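N-(5'-phosphoribosyl)anthranilate isomerase (Jonesia denitrificans, PDB 4WUI) probably catalyses the isomerisation of N-(5-phospho-beta-D-ribosyl)anthranilate to 1-(2-carboxyphenylamino)-1-deoxy-D-ribulose 5-phosphate, the third step from chorismate to tryptophan. Local coordinates at residues A[4-10]-A[172-178]; A[22-26]-A[197-201]; A[26-32]-A[56-62]; A[79-85]-A[100-106]. One frame throughout, in Å; residues are numbered along the deposited sequence.

Contacts 1, 3 and 4 are buried parallel strand pairs of one TIM-barrel wall, a fold that repeats one kind of pairing and varies it through its side chains. Contact 1 joins the first strand to the last and carries a buried salt bridge; contact 3 is aliphatic in its middle, with Phe30 on the outer side and polar Asp57 and His32 toward its ends; contact 4 adds aromatic and guanidinium surfaces. Contact 2 lies further out, its centre about 14 Å from the chain centre, and relies on arginine bonds to backbone carbonyls and a water. Asp26 belongs to both contacts 2 and 3, while contacts 3 and 4 meet along strands 57-62 and 81-84.

Contact 1: residues A[4-10]-A[172-178]; sequences MYIKVCG and PWGVDVS
Residues Tyr5 to Val8 pair in parallel with Gly174 to Val177, the seam at which the first and last strands close a (beta-alpha)8, or TIM, barrel. Five backbone hydrogen bonds stitch it, from a long one at Tyr5 N and Trp173 O (3.3 Å) to a short one at Cys9 N and Val177 O (2.8 Å). The strands come closest at Gly174, whose CA lies 3.0 Å from Tyr5 O; a beta carbon there would collide with that oxygen. In Met4 the bend at chi2 (59°) lays SD 3.7 Å from Gly174 CA, and the one at chi3 brings CE to Pro172 O. On the outer face Ile6 CG1 lies alongside Val175 CG2 (4.0 Å), with Phe196 and Ala200 of helix 190-204 covering this side. Tyr5, Lys7 and Asp176 point into the barrel, where the Tyr5 hydroxyl bonds to Asp57. Asp176 OD2 lies close to a citrate probably left from crystallisation. Lys7 runs nearly straight alongside Asp176 until a turn at chi4 (-88°) swings the amine toward the carboxylate; Gln83 OE1 is its second partner. NZ meets Asp176 OD1 on the syn side at 2.7 Å, 25° out of the carboxylate plane.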
loop_
_atom_site.group_PDB
_atom_site.type_symbol
_atom_site.label_atom_id
_atom_site.label_comp_id
_atom_site.label_asym_id
_atom_site.label_seq_id
_atom_site.Cartn_x
_atom_site.Cartn_y
_atom_site.Cartn_z
ATOM N N MET A 4 -3.782 -12.863 4.641
ATOM C CA MET A 4 -3.363 -11.535 5.105
ATOM C C MET A 4 -2.529 -10.913 4.009
ATOM O O MET A 4 -1.382 -11.288 3.868
ATOM C CB MET A 4 -2.459 -11.687 6.334
ATOM C CG MET A 4 -1.614 -10.439 6.722
ATOM S SD MET A 4 -2.625 -9.055 7.044
ATOM C CE MET A 4 -3.788 -9.862 8.218
ATOM N N TYR A 5 -3.094 -10.030 3.211
ATOM C CA TYR A 5 -2.365 -9.459 2.076
ATOM C C TYR A 5 -1.313 -8.468 2.569
ATOM O O TYR A 5 -1.629 -7.622 3.386
ATOM C CB TYR A 5 -3.365 -8.788 1.171
ATOM C CG TYR A 5 -2.903 -8.348 -0.193
ATOM C CD1 TYR A 5 -3.101 -9.134 -1.318
ATOM C CD2 TYR A 5 -2.327 -7.120 -0.396
ATOM C CE1 TYR A 5 -2.784 -8.704 -2.591
ATOM C CE2 TYR A 5 -1.987 -6.677 -1.667
ATOM C CZ TYR A 5 -2.239 -7.465 -2.768
ATOM O OH TYR A 5 -1.975 -6.941 -3.994
ATOM N N ILE A 6 -0.085 -8.574 2.062
ATOM C CA ILE A 6 1.003 -7.687 2.480
ATOM C C ILE A 6 1.541 -6.913 1.285
ATOM O O ILE A 6 2.056 -7.514 0.338
ATOM C CB ILE A 6 2.155 -8.452 3.141
ATOM C CG1 ILE A 6 1.669 -9.159 4.418
ATOM C CG2 ILE A 6 3.308 -7.506 3.437
ATOM C CD1 ILE A 6 2.700 -10.106 5.057
ATOM N N LYS A 7 1.423 -5.592 1.359
ATOM C CA LYS A 7 2.009 -4.690 0.378
ATOM C C LYS A 7 3.147 -3.907 1.007
ATOM O O LYS A 7 2.985 -3.318 2.069
ATOM C CB LYS A 7 0.964 -3.706 -0.143
ATOM C CG LYS A 7 1.569 -2.693 -1.127
ATOM C CD LYS A 7 0.505 -2.025 -1.960
ATOM C CE LYS A 7 0.934 -0.747 -2.582
ATOM N NZ LYS A 7 0.700 0.410 -1.680
ATOM N N VAL A 8 4.281 -3.876 0.308
ATOM C CA VAL A 8 5.363 -2.960 0.631
ATOM C C VAL A 8 5.309 -1.853 -0.413
ATOM O O VAL A 8 5.331 -2.118 -1.619
ATOM C CB VAL A 8 6.722 -3.649 0.631
ATOM C CG1 VAL A 8 7.761 -2.669 1.133
ATOM C CG2 VAL A 8 6.677 -4.916 1.508
ATOM N N CYS A 9 5.199 -0.619 0.064
ATOM C CA CYS A 9 4.995 0.519 -0.815
ATOM C C CYS A 9 6.239 1.375 -0.917
ATOM O O CYS A 9 7.014 1.477 0.012
ATOM C CB CYS A 9 3.820 1.366 -0.321
ATOM S SG CYS A 9 3.177 2.432 -1.639
ATOM N N GLY A 10 6.410 2.043 -2.041
ATOM C CA GLY A 10 7.489 2.992 -2.163
ATOM C C GLY A 10 8.864 2.383 -2.334
ATOM O O GLY A 10 9.827 2.878 -1.747
ATOM N N PRO A 172 -7.044 -6.868 10.052
ATOM C CA PRO A 172 -7.340 -6.275 8.750
ATOM C C PRO A 172 -7.295 -7.309 7.635
ATOM O O PRO A 172 -6.623 -8.329 7.755
ATOM C CB PRO A 172 -6.211 -5.263 8.562
ATOM C CG PRO A 172 -5.049 -5.948 9.244
ATOM C CD PRO A 172 -5.669 -6.622 10.478
ATOM N N TRP A 173 -7.915 -7.010 6.501
ATOM C CA TRP A 173 -7.848 -7.860 5.335
ATOM C C TRP A 173 -6.411 -7.950 4.799
ATOM O O TRP A 173 -5.993 -8.985 4.265
ATOM C CB TRP A 173 -8.851 -7.325 4.299
ATOM C CG TRP A 173 -9.111 -8.147 3.099
ATOM C CD1 TRP A 173 -10.156 -9.003 2.942
ATOM C CD2 TRP A 173 -8.391 -8.169 1.854
ATOM N NE1 TRP A 173 -10.146 -9.550 1.700
ATOM C CE2 TRP A 173 -9.074 -9.062 1.000
ATOM C CE3 TRP A 173 -7.267 -7.485 1.370
ATOM C CZ2 TRP A 173 -8.657 -9.293 -0.305
ATOM C CZ3 TRP A 173 -6.854 -7.739 0.075
ATOM C CH2 TRP A 173 -7.539 -8.628 -0.739
ATOM N N GLY A 174 -5.649 -6.865 4.941
ATOM C CA GLY A 174 -4.246 -6.836 4.601
ATOM C C GLY A 174 -3.608 -5.598 5.210
ATOM O O GLY A 174 -4.286 -4.793 5.871
ATOM N N VAL A 175 -2.302 -5.448 4.974
ATOM C CA VAL A 175 -1.535 -4.319 5.509
ATOM C C VAL A 175 -0.668 -3.717 4.406
ATOM O O VAL A 175 -0.284 -4.398 3.443
ATOM C CB VAL A 175 -0.644 -4.735 6.716
ATOM C CG1 VAL A 175 -1.503 -5.126 7.901
ATOM C CG2 VAL A 175 0.322 -5.856 6.334
ATOM N N ASP A 176 -0.357 -2.444 4.589
ATOM C CA ASP A 176 0.527 -1.675 3.717
ATOM C C ASP A 176 1.598 -1.046 4.589
ATOM O O ASP A 176 1.281 -0.464 5.628
ATOM C CB ASP A 176 -0.301 -0.579 3.027
ATOM C CG ASP A 176 0.431 0.130 1.897
ATOM O OD1 ASP A 176 0.658 -0.508 0.860
ATOM O OD2 ASP A 176 0.746 1.322 2.016
ATOM N N VAL A 177 2.854 -1.132 4.148
ATOM C CA VAL A 177 3.990 -0.611 4.916
ATOM C C VAL A 177 4.927 0.112 3.970
ATOM O O VAL A 177 5.136 -0.301 2.847
ATOM C CB VAL A 177 4.719 -1.777 5.667
ATOM C CG1 VAL A 177 5.315 -2.795 4.739
ATOM C CG2 VAL A 177 5.756 -1.279 6.676
ATOM N N SER A 178 5.547 1.183 4.471
ATOM C CA SER A 178 6.507 1.959 3.702
ATOM C C SER A 178 7.605 2.495 4.627
ATOM O O SER A 178 8.698 1.936 4.661
ATOM C CB SER A 178 5.844 3.069 2.909
ATOM O OG SER A 178 6.870 3.770 2.201
#

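Contact 2: residues A[22-26]-A[197-201]; sequences AAHVD and VQAAR
Arg201 grips two successive carbonyl oxygens, those of Ala23 and His24, with the two terminal nitrogens of its guanidinium. NH2 makes the straighter bond, to His24 O at 2.7 Å with 171° at the hydrogen; the oxygen lies in the guanidinium plane, although the donor sits well above the carbonyl plane. NH1 reaches Ala23 O at 2.9 Å by a more bent bond. NH2 also donates to a water 2.8 Å away, which in turn donates to Asp26 OD2 at 2.6 Å; that carboxylate also accepts from Ile6 N. Beside this polar patch Val197 CG2 touches both Ala23 CB and Val25 CG1, each at 3.9 Å. The arm of Arg201 is extended from CG to NE, which carries the guanidinium across to the loop. Cut back to an alanine, this position is likely to leave both carbonyls without these donors and the water without its link to the helix. His24 turns to positive phi (57°) in a Schellman motif, whose helix C-terminus the arginine's charge would favour. Helix 190-204 of the (beta-alpha)8 barrel thus meets the loop between helix 14-22 and strand 27-32, an arginine of the closing helix holding the carbonyls of a Schellman-terminated helix end.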
loop_
_atom_site.group_PDB
_atom_site.type_symbol
_atom_site.label_atom_id
_atom_site.label_comp_id
_atom_site.label_asym_id
_atom_site.label_seq_id
_atom_site.Cartn_x
_atom_site.Cartn_y
_atom_site.Cartn_z
ATOM N N ALA A 22 11.920 -12.304 -1.905
ATOM C CA ALA A 22 12.405 -13.335 -0.997
ATOM C C ALA A 22 11.450 -13.545 0.181
ATOM O O ALA A 22 11.358 -14.649 0.709
ATOM C CB ALA A 22 13.802 -13.004 -0.502
ATOM N N ALA A 23 10.774 -12.488 0.601
ATOM C CA ALA A 23 9.803 -12.544 1.700
ATOM C C ALA A 23 8.404 -12.924 1.196
ATOM O O ALA A 23 7.482 -13.040 1.988
ATOM C CB ALA A 23 9.737 -11.213 2.388
ATOM N N HIS A 24 8.229 -13.110 -0.104
ATOM C CA HIS A 24 6.946 -13.509 -0.682
ATOM C C HIS A 24 5.832 -12.538 -0.325
ATOM O O HIS A 24 4.736 -12.964 0.053
ATOM C CB HIS A 24 6.613 -14.957 -0.320
ATOM C CG HIS A 24 7.637 -15.904 -0.849
ATOM N ND1 HIS A 24 8.766 -16.274 -0.154
ATOM C CD2 HIS A 24 7.780 -16.434 -2.085
ATOM C CE1 HIS A 24 9.504 -17.085 -0.897
ATOM N NE2 HIS A 24 8.928 -17.190 -2.080
ATOM N N VAL A 25 6.102 -11.249 -0.465
ATOM C CA VAL A 25 5.037 -10.263 -0.314
ATOM C C VAL A 25 4.003 -10.438 -1.420
ATOM O O VAL A 25 4.228 -11.072 -2.442
ATOM C CB VAL A 25 5.560 -8.816 -0.285
ATOM C CG1 VAL A 25 6.609 -8.604 0.822
ATOM C CG2 VAL A 25 6.056 -8.378 -1.664
ATOM N N ASP A 26 2.853 -9.802 -1.223
ATOM C CA ASP A 26 1.779 -9.857 -2.197
ATOM C C ASP A 26 1.747 -8.721 -3.184
ATOM O O ASP A 26 1.197 -8.874 -4.288
ATOM C CB ASP A 26 0.444 -9.961 -1.478
ATOM C CG ASP A 26 0.418 -11.162 -0.586
ATOM O OD1 ASP A 26 0.576 -12.278 -1.076
ATOM O OD2 ASP A 26 0.297 -10.984 0.635
ATOM N N VAL A 197 7.548 -9.041 7.494
ATOM C CA VAL A 197 6.773 -10.154 7.008
ATOM C C VAL A 197 6.745 -11.280 8.055
ATOM O O VAL A 197 5.707 -11.913 8.279
ATOM C CB VAL A 197 7.258 -10.600 5.637
ATOM C CG1 VAL A 197 6.560 -11.861 5.205
ATOM C CG2 VAL A 197 7.061 -9.476 4.612
ATOM N N GLN A 198 7.888 -11.552 8.686
ATOM C CA GLN A 198 7.931 -12.576 9.718
ATOM C C GLN A 198 6.961 -12.239 10.844
ATOM O O GLN A 198 6.196 -13.084 11.301
ATOM C CB GLN A 198 9.336 -12.720 10.269
ATOM C CG GLN A 198 9.430 -13.764 11.363
ATOM C CD GLN A 198 10.848 -13.950 11.823
ATOM O OE1 GLN A 198 11.726 -14.247 11.018
ATOM N NE2 GLN A 198 11.088 -13.789 13.109
ATOM N N ALA A 199 6.993 -11.016 11.320
ATOM C CA ALA A 199 6.121 -10.592 12.403
ATOM C C ALA A 199 4.649 -10.699 11.998
ATOM O O ALA A 199 3.799 -11.170 12.775
ATOM C CB ALA A 199 6.447 -9.167 12.834
ATOM N N ALA A 200 4.333 -10.260 10.781
ATOM C CA ALA A 200 2.951 -10.217 10.308
ATOM C C ALA A 200 2.405 -11.648 10.127
ATOM O O ALA A 200 1.276 -11.942 10.519
ATOM C CB ALA A 200 2.870 -9.446 9.019
ATOM N N ARG A 201 3.177 -12.526 9.495
ATOM C CA ARG A 201 2.722 -13.884 9.225
ATOM C C ARG A 201 2.735 -14.754 10.452
ATOM O O ARG A 201 2.037 -15.773 10.512
ATOM C CB ARG A 201 3.567 -14.527 8.155
ATOM C CG ARG A 201 3.216 -13.956 6.857
ATOM C CD ARG A 201 3.733 -14.801 5.719
ATOM N NE ARG A 201 3.286 -14.179 4.493
ATOM C CZ ARG A 201 4.043 -13.958 3.431
ATOM N NH1 ARG A 201 5.323 -14.371 3.343
ATOM N NH2 ARG A 201 3.480 -13.334 2.416
HETATM O O HOH W 1 0.761 -12.647 2.572
#

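Contact 3: residues A[26-32]-A[56-62]; sequences DAIGFVH and IDTVLVV
Ile28 and Ile56 pack tightly on the outer side of this parallel pair, where Ile56 CG2 presses on Ile28 CG1 at 3.8 Å and on Ile28 N at 3.6 Å. Ile56 has chi1 -64°, which puts CG1 beside its backbone N and turns CG2 to the far side, against Ile28. Further along, Phe30 N bonds to Val59 O at 2.8 Å, close to linear at 173°. Gly29 lies between, and a beta carbon on it would come tight against Val61 CG2. Phe30 turns one ring edge to Thr58 CG2 (4.2 Å), while the methyl CG2 of Ile28 rests over a ring face. Leu48 and Thr49 of helix 42-50 cover the phenylalanine from outside. Less enclosed are Asp57 on the inner side, its carboxylate held by Tyr5 OH and Arg102 NH1, and His32 at the far end, both partly exposed. His32 N still bonds to Val61 O at 2.9 Å. Val62 CG1 lies near the plane of the His32 ring, at its edge, and is nearest to CB (4.2 Å); ND1 bonds to Leu40 O and NE2 to a citrate probably from the crystallisation liquor. Strand 27-32, helix 42-50 and strand 57-62 together form a beta-alpha-beta crossover, the repeating step of a TIM barrel.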
loop_
_atom_site.group_PDB
_atom_site.type_symbol
_atom_site.label_atom_id
_atom_site.label_comp_id
_atom_site.label_asym_id
_atom_site.label_seq_id
_atom_site.Cartn_x
_atom_site.Cartn_y
_atom_site.Cartn_z
ATOM N N ASP A 26 2.853 -9.802 -1.223
ATOM C CA ASP A 26 1.779 -9.857 -2.197
ATOM C C ASP A 26 1.747 -8.721 -3.184
ATOM O O ASP A 26 1.197 -8.874 -4.288
ATOM C CB ASP A 26 0.444 -9.961 -1.478
ATOM C CG ASP A 26 0.418 -11.162 -0.586
ATOM O OD1 ASP A 26 0.576 -12.278 -1.076
ATOM O OD2 ASP A 26 0.297 -10.984 0.635
ATOM N N ALA A 27 2.323 -7.571 -2.816
ATOM C CA ALA A 27 2.293 -6.387 -3.687
ATOM C C ALA A 27 3.493 -5.518 -3.413
ATOM O O ALA A 27 3.998 -5.458 -2.277
ATOM C CB ALA A 27 1.014 -5.571 -3.497
ATOM N N ILE A 28 3.904 -4.809 -4.457
ATOM C CA ILE A 28 4.953 -3.792 -4.394
ATOM C C ILE A 28 4.402 -2.524 -5.009
ATOM O O ILE A 28 3.867 -2.553 -6.136
ATOM C CB ILE A 28 6.229 -4.219 -5.170
ATOM C CG1 ILE A 28 6.939 -5.348 -4.445
ATOM C CG2 ILE A 28 7.143 -3.016 -5.387
ATOM C CD1 ILE A 28 8.060 -6.040 -5.273
ATOM N N GLY A 29 4.521 -1.408 -4.288
ATOM C CA GLY A 29 4.168 -0.103 -4.806
ATOM C C GLY A 29 5.352 0.699 -5.309
ATOM O O GLY A 29 6.394 0.745 -4.682
ATOM N N PHE A 30 5.133 1.348 -6.443
ATOM C CA PHE A 30 6.072 2.282 -7.072
ATOM C C PHE A 30 5.394 3.641 -7.078
ATOM O O PHE A 30 4.326 3.806 -7.691
ATOM C CB PHE A 30 6.399 1.827 -8.495
ATOM C CG PHE A 30 7.057 0.474 -8.556
ATOM C CD1 PHE A 30 8.272 0.235 -7.907
ATOM C CD2 PHE A 30 6.487 -0.575 -9.262
ATOM C CE1 PHE A 30 8.868 -1.023 -7.967
ATOM C CE2 PHE A 30 7.109 -1.830 -9.296
ATOM C CZ PHE A 30 8.288 -2.036 -8.655
ATOM N N VAL A 31 5.988 4.589 -6.371
ATOM C CA VAL A 31 5.394 5.894 -6.176
ATOM C C VAL A 31 5.798 6.856 -7.281
ATOM O O VAL A 31 6.979 7.007 -7.586
ATOM C CB VAL A 31 5.794 6.448 -4.802
ATOM C CG1 VAL A 31 5.411 7.922 -4.633
ATOM C CG2 VAL A 31 5.210 5.598 -3.703
ATOM N N HIS A 32 4.798 7.511 -7.870
ATOM C CA HIS A 32 4.988 8.582 -8.805
ATOM C C HIS A 32 4.263 9.773 -8.222
ATOM O O HIS A 32 3.038 9.838 -8.258
ATOM C CB HIS A 32 4.421 8.228 -10.172
ATOM C CG HIS A 32 4.634 9.289 -11.188
ATOM N ND1 HIS A 32 5.847 9.530 -11.806
ATOM C CD2 HIS A 32 3.764 10.173 -11.706
ATOM C CE1 HIS A 32 5.716 10.535 -12.649
ATOM N NE2 HIS A 32 4.462 10.945 -12.605
ATOM N N ILE A 56 3.553 -11.254 -7.551
ATOM C CA ILE A 56 3.417 -9.977 -6.864
ATOM C C ILE A 56 2.590 -9.027 -7.716
ATOM O O ILE A 56 2.882 -8.856 -8.897
ATOM C CB ILE A 56 4.801 -9.351 -6.555
ATOM C CG1 ILE A 56 5.576 -10.238 -5.578
ATOM C CG2 ILE A 56 4.669 -7.932 -6.008
ATOM C CD1 ILE A 56 6.940 -9.701 -5.166
ATOM N N ASP A 57 1.568 -8.408 -7.125
ATOM C CA ASP A 57 0.863 -7.336 -7.783
ATOM C C ASP A 57 1.718 -6.068 -7.756
ATOM O O ASP A 57 2.120 -5.613 -6.690
ATOM C CB ASP A 57 -0.465 -7.060 -7.036
ATOM C CG ASP A 57 -1.503 -8.146 -7.178
ATOM O OD1 ASP A 57 -1.531 -8.806 -8.220
ATOM O OD2 ASP A 57 -2.335 -8.297 -6.254
ATOM N N THR A 58 1.974 -5.498 -8.921
ATOM C CA THR A 58 2.651 -4.219 -8.993
ATOM C C THR A 58 1.617 -3.094 -8.978
ATOM O O THR A 58 0.575 -3.174 -9.625
ATOM C CB THR A 58 3.526 -4.154 -10.246
ATOM O OG1 THR A 58 2.708 -4.361 -11.398
ATOM C CG2 THR A 58 4.669 -5.152 -10.193
ATOM N N VAL A 59 1.929 -2.036 -8.235
ATOM C CA VAL A 59 0.993 -0.969 -7.977
ATOM C C VAL A 59 1.653 0.362 -8.279
ATOM O O VAL A 59 2.688 0.694 -7.699
ATOM C CB VAL A 59 0.521 -0.996 -6.499
ATOM C CG1 VAL A 59 -0.560 0.053 -6.278
ATOM C CG2 VAL A 59 0.047 -2.386 -6.086
ATOM N N LEU A 60 1.051 1.138 -9.176
ATOM C CA LEU A 60 1.446 2.523 -9.412
ATOM C C LEU A 60 0.694 3.381 -8.419
ATOM O O LEU A 60 -0.540 3.368 -8.392
ATOM C CB LEU A 60 1.110 2.953 -10.838
ATOM C CG LEU A 60 1.339 4.422 -11.139
ATOM C CD1 LEU A 60 2.837 4.761 -11.054
ATOM C CD2 LEU A 60 0.813 4.794 -12.495
ATOM N N VAL A 61 1.437 4.135 -7.604
ATOM C CA VAL A 61 0.847 4.961 -6.559
ATOM C C VAL A 61 1.003 6.427 -6.930
ATOM O O VAL A 61 2.128 6.904 -7.078
ATOM C CB VAL A 61 1.521 4.668 -5.195
ATOM C CG1 VAL A 61 0.926 5.506 -4.117
ATOM C CG2 VAL A 61 1.451 3.190 -4.853
ATOM N N VAL A 62 -0.112 7.132 -7.127
ATOM C CA VAL A 62 -0.102 8.532 -7.508
ATOM C C VAL A 62 -0.848 9.386 -6.492
ATOM O O VAL A 62 -1.670 8.901 -5.708
ATOM C CB VAL A 62 -0.706 8.745 -8.922
ATOM C CG1 VAL A 62 0.189 8.128 -9.975
ATOM C CG2 VAL A 62 -2.118 8.152 -9.006
#

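Contact 4: residues A[79-85]-A[100-106]; sequences VSVLQLH and FPRVWRA
Leu82 to Leu84 pair in parallel with Val103 to Arg105, the two strands of a beta-alpha-beta unit of the TIM barrel whose crossover is helix 90-99. Four backbone hydrogen bonds run between them, from Leu82 N to Arg102 O at 3.0 Å through to Ala106 N and Leu84 O. Apolar packing on the outer side brings Leu84 CD1 to Val103 CG1 at 3.9 Å and Leu82 CB to Phe100 CD2 at 4.1 Å; Leu71 and Ala74 of helix 67-77 cover the Phe100 ring. Among the polar groups, Val79 O lies at the edge of that ring, near its plane, and Gln83 OE1 stands at the edge of the indole, 3.6 Å from Trp104 CE3, taking its hydrogen bond from Lys7. Glu123 receives both Trp104 NE1 and Arg102 NH2. Were an alanine to stand in for Trp104, Val81 CG1 is likely to lose the ring face it packs on, and Glu123 the indole N-H. Over the flat groups lie the two methyls of Val81. Its chi1 of 176° sends CG1 away from the backbone N and toward the indole, leaving CG2 over the centre of the Arg102 guanidinium, 3.6 Å from CZ. CG1 makes a CH-pi contact 3.4 Å from the centroid of the Trp104 five-membered ring, only 3° off its normal.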
loop_
_atom_site.group_PDB
_atom_site.type_symbol
_atom_site.label_atom_id
_atom_site.label_comp_id
_atom_site.label_asym_id
_atom_site.label_seq_id
_atom_site.Cartn_x
_atom_site.Cartn_y
_atom_site.Cartn_z
ATOM N N VAL A 79 1.824 -1.820 -14.885
ATOM C CA VAL A 79 1.472 -2.232 -13.536
ATOM C C VAL A 79 0.129 -2.994 -13.519
ATOM O O VAL A 79 -0.723 -2.861 -14.399
ATOM C CB VAL A 79 1.406 -1.060 -12.565
ATOM C CG1 VAL A 79 2.787 -0.430 -12.372
ATOM C CG2 VAL A 79 0.349 -0.037 -12.982
ATOM N N SER A 80 -0.065 -3.753 -12.453
ATOM C CA SER A 80 -1.311 -4.470 -12.206
ATOM C C SER A 80 -2.418 -3.533 -11.709
ATOM O O SER A 80 -3.595 -3.752 -12.010
ATOM C CB SER A 80 -1.084 -5.561 -11.127
ATOM O OG SER A 80 0.146 -6.294 -11.202
ATOM N N VAL A 81 -2.067 -2.578 -10.860
ATOM C CA VAL A 81 -3.023 -1.801 -10.073
ATOM C C VAL A 81 -2.644 -0.317 -10.108
ATOM O O VAL A 81 -1.464 0.015 -10.040
ATOM C CB VAL A 81 -3.013 -2.259 -8.600
ATOM C CG1 VAL A 81 -3.907 -1.420 -7.721
ATOM C CG2 VAL A 81 -3.351 -3.731 -8.453
ATOM N N LEU A 82 -3.661 0.537 -10.184
ATOM C CA LEU A 82 -3.520 1.980 -9.986
ATOM C C LEU A 82 -4.075 2.358 -8.627
ATOM O O LEU A 82 -5.273 2.173 -8.384
ATOM C CB LEU A 82 -4.254 2.723 -11.103
ATOM C CG LEU A 82 -4.292 4.248 -10.985
ATOM C CD1 LEU A 82 -2.902 4.860 -10.987
ATOM C CD2 LEU A 82 -5.117 4.844 -12.115
ATOM N N GLN A 83 -3.224 2.873 -7.725
ATOM C CA GLN A 83 -3.613 3.299 -6.400
ATOM C C GLN A 83 -3.630 4.830 -6.335
ATOM O O GLN A 83 -2.610 5.479 -6.605
ATOM C CB GLN A 83 -2.664 2.739 -5.321
ATOM C CG GLN A 83 -2.981 3.202 -3.932
ATOM C CD GLN A 83 -1.990 2.726 -2.902
ATOM O OE1 GLN A 83 -1.576 1.568 -2.915
ATOM N NE2 GLN A 83 -1.601 3.611 -1.996
ATOM N N LEU A 84 -4.780 5.391 -5.961
ATOM C CA LEU A 84 -5.009 6.819 -5.912
ATOM C C LEU A 84 -4.986 7.288 -4.465
ATOM O O LEU A 84 -5.748 6.811 -3.622
ATOM C CB LEU A 84 -6.386 7.131 -6.513
ATOM C CG LEU A 84 -6.580 6.665 -7.939
ATOM C CD1 LEU A 84 -8.014 6.910 -8.392
ATOM C CD2 LEU A 84 -5.579 7.295 -8.871
ATOM N N HIS A 85 -4.130 8.261 -4.179
ATOM C CA HIS A 85 -4.102 8.832 -2.848
ATOM C C HIS A 85 -5.358 9.674 -2.571
ATOM O O HIS A 85 -6.201 9.909 -3.448
ATOM C CB HIS A 85 -2.862 9.674 -2.704
ATOM C CG HIS A 85 -2.365 9.806 -1.300
ATOM N ND1 HIS A 85 -2.269 11.019 -0.645
ATOM C CD2 HIS A 85 -1.870 8.877 -0.444
ATOM C CE1 HIS A 85 -1.753 10.832 0.559
ATOM N NE2 HIS A 85 -1.508 9.538 0.708
ATOM N N PHE A 100 -9.660 1.320 -16.166
ATOM C CA PHE A 100 -8.477 0.512 -15.816
ATOM C C PHE A 100 -8.972 -0.610 -14.920
ATOM O O PHE A 100 -9.870 -0.385 -14.125
ATOM C CB PHE A 100 -7.424 1.387 -15.093
ATOM C CG PHE A 100 -6.108 0.678 -14.900
ATOM C CD1 PHE A 100 -5.195 0.565 -15.946
ATOM C CD2 PHE A 100 -5.832 0.026 -13.705
ATOM C CE1 PHE A 100 -4.033 -0.144 -15.808
ATOM C CE2 PHE A 100 -4.662 -0.694 -13.565
ATOM C CZ PHE A 100 -3.770 -0.785 -14.621
ATOM N N PRO A 101 -8.433 -1.843 -15.086
ATOM C CA PRO A 101 -9.040 -3.028 -14.446
ATOM C C PRO A 101 -9.041 -3.046 -12.917
ATOM O O PRO A 101 -9.983 -3.598 -12.325
ATOM C CB PRO A 101 -8.190 -4.191 -15.001
ATOM C CG PRO A 101 -7.825 -3.701 -16.357
ATOM C CD PRO A 101 -7.495 -2.259 -16.145
ATOM N N ARG A 102 -8.018 -2.467 -12.290
ATOM C CA ARG A 102 -7.805 -2.581 -10.841
ATOM C C ARG A 102 -7.410 -1.235 -10.287
ATOM O O ARG A 102 -6.316 -0.757 -10.548
ATOM C CB ARG A 102 -6.731 -3.618 -10.529
ATOM C CG ARG A 102 -6.972 -4.994 -11.133
ATOM C CD ARG A 102 -5.922 -6.003 -10.721
ATOM N NE ARG A 102 -6.015 -6.275 -9.303
ATOM C CZ ARG A 102 -5.093 -6.932 -8.628
ATOM N NH1 ARG A 102 -4.037 -7.461 -9.242
ATOM N NH2 ARG A 102 -5.202 -7.056 -7.321
ATOM N N VAL A 103 -8.342 -0.603 -9.569
ATOM C CA VAL A 103 -8.143 0.718 -8.968
ATOM C C VAL A 103 -8.333 0.624 -7.470
ATOM O O VAL A 103 -9.319 0.042 -7.000
ATOM C CB VAL A 103 -9.066 1.774 -9.600
ATOM C CG1 VAL A 103 -8.947 3.116 -8.889
ATOM C CG2 VAL A 103 -8.772 1.894 -11.106
ATOM N N TRP A 104 -7.385 1.169 -6.720
ATOM C CA TRP A 104 -7.447 1.232 -5.264
ATOM C C TRP A 104 -7.641 2.687 -4.845
ATOM O O TRP A 104 -7.018 3.582 -5.395
ATOM C CB TRP A 104 -6.203 0.644 -4.624
ATOM C CG TRP A 104 -5.997 -0.814 -4.851
ATOM C CD1 TRP A 104 -6.793 -1.683 -5.514
ATOM C CD2 TRP A 104 -4.913 -1.577 -4.345
ATOM N NE1 TRP A 104 -6.269 -2.939 -5.478
ATOM C CE2 TRP A 104 -5.113 -2.911 -4.752
ATOM C CE3 TRP A 104 -3.776 -1.250 -3.611
ATOM C CZ2 TRP A 104 -4.195 -3.921 -4.468
ATOM C CZ3 TRP A 104 -2.887 -2.264 -3.316
ATOM C CH2 TRP A 104 -3.084 -3.567 -3.753
ATOM N N ARG A 105 -8.528 2.878 -3.876
ATOM C CA ARG A 105 -8.872 4.153 -3.277
ATOM C C ARG A 105 -8.120 4.213 -1.923
ATOM O O ARG A 105 -8.310 3.383 -1.075
ATOM C CB ARG A 105 -10.444 4.280 -3.131
ATOM C CG ARG A 105 -10.934 5.561 -2.470
ATOM C CD ARG A 105 -12.400 5.829 -2.654
ATOM N NE ARG A 105 -13.277 4.867 -2.009
ATOM C CZ ARG A 105 -13.857 5.010 -0.823
ATOM N NH1 ARG A 105 -13.591 6.028 -0.044
ATOM N NH2 ARG A 105 -14.650 4.054 -0.393
ATOM N N ALA A 106 -7.203 5.138 -1.724
ATOM C CA ALA A 106 -6.583 5.359 -0.439
ATOM C C ALA A 106 -7.222 6.562 0.265
ATOM O O ALA A 106 -7.608 7.538 -0.386
ATOM C CB ALA A 106 -5.062 5.575 -0.587
HETATM O O HOH W 2 -8.388 7.770 -3.245
#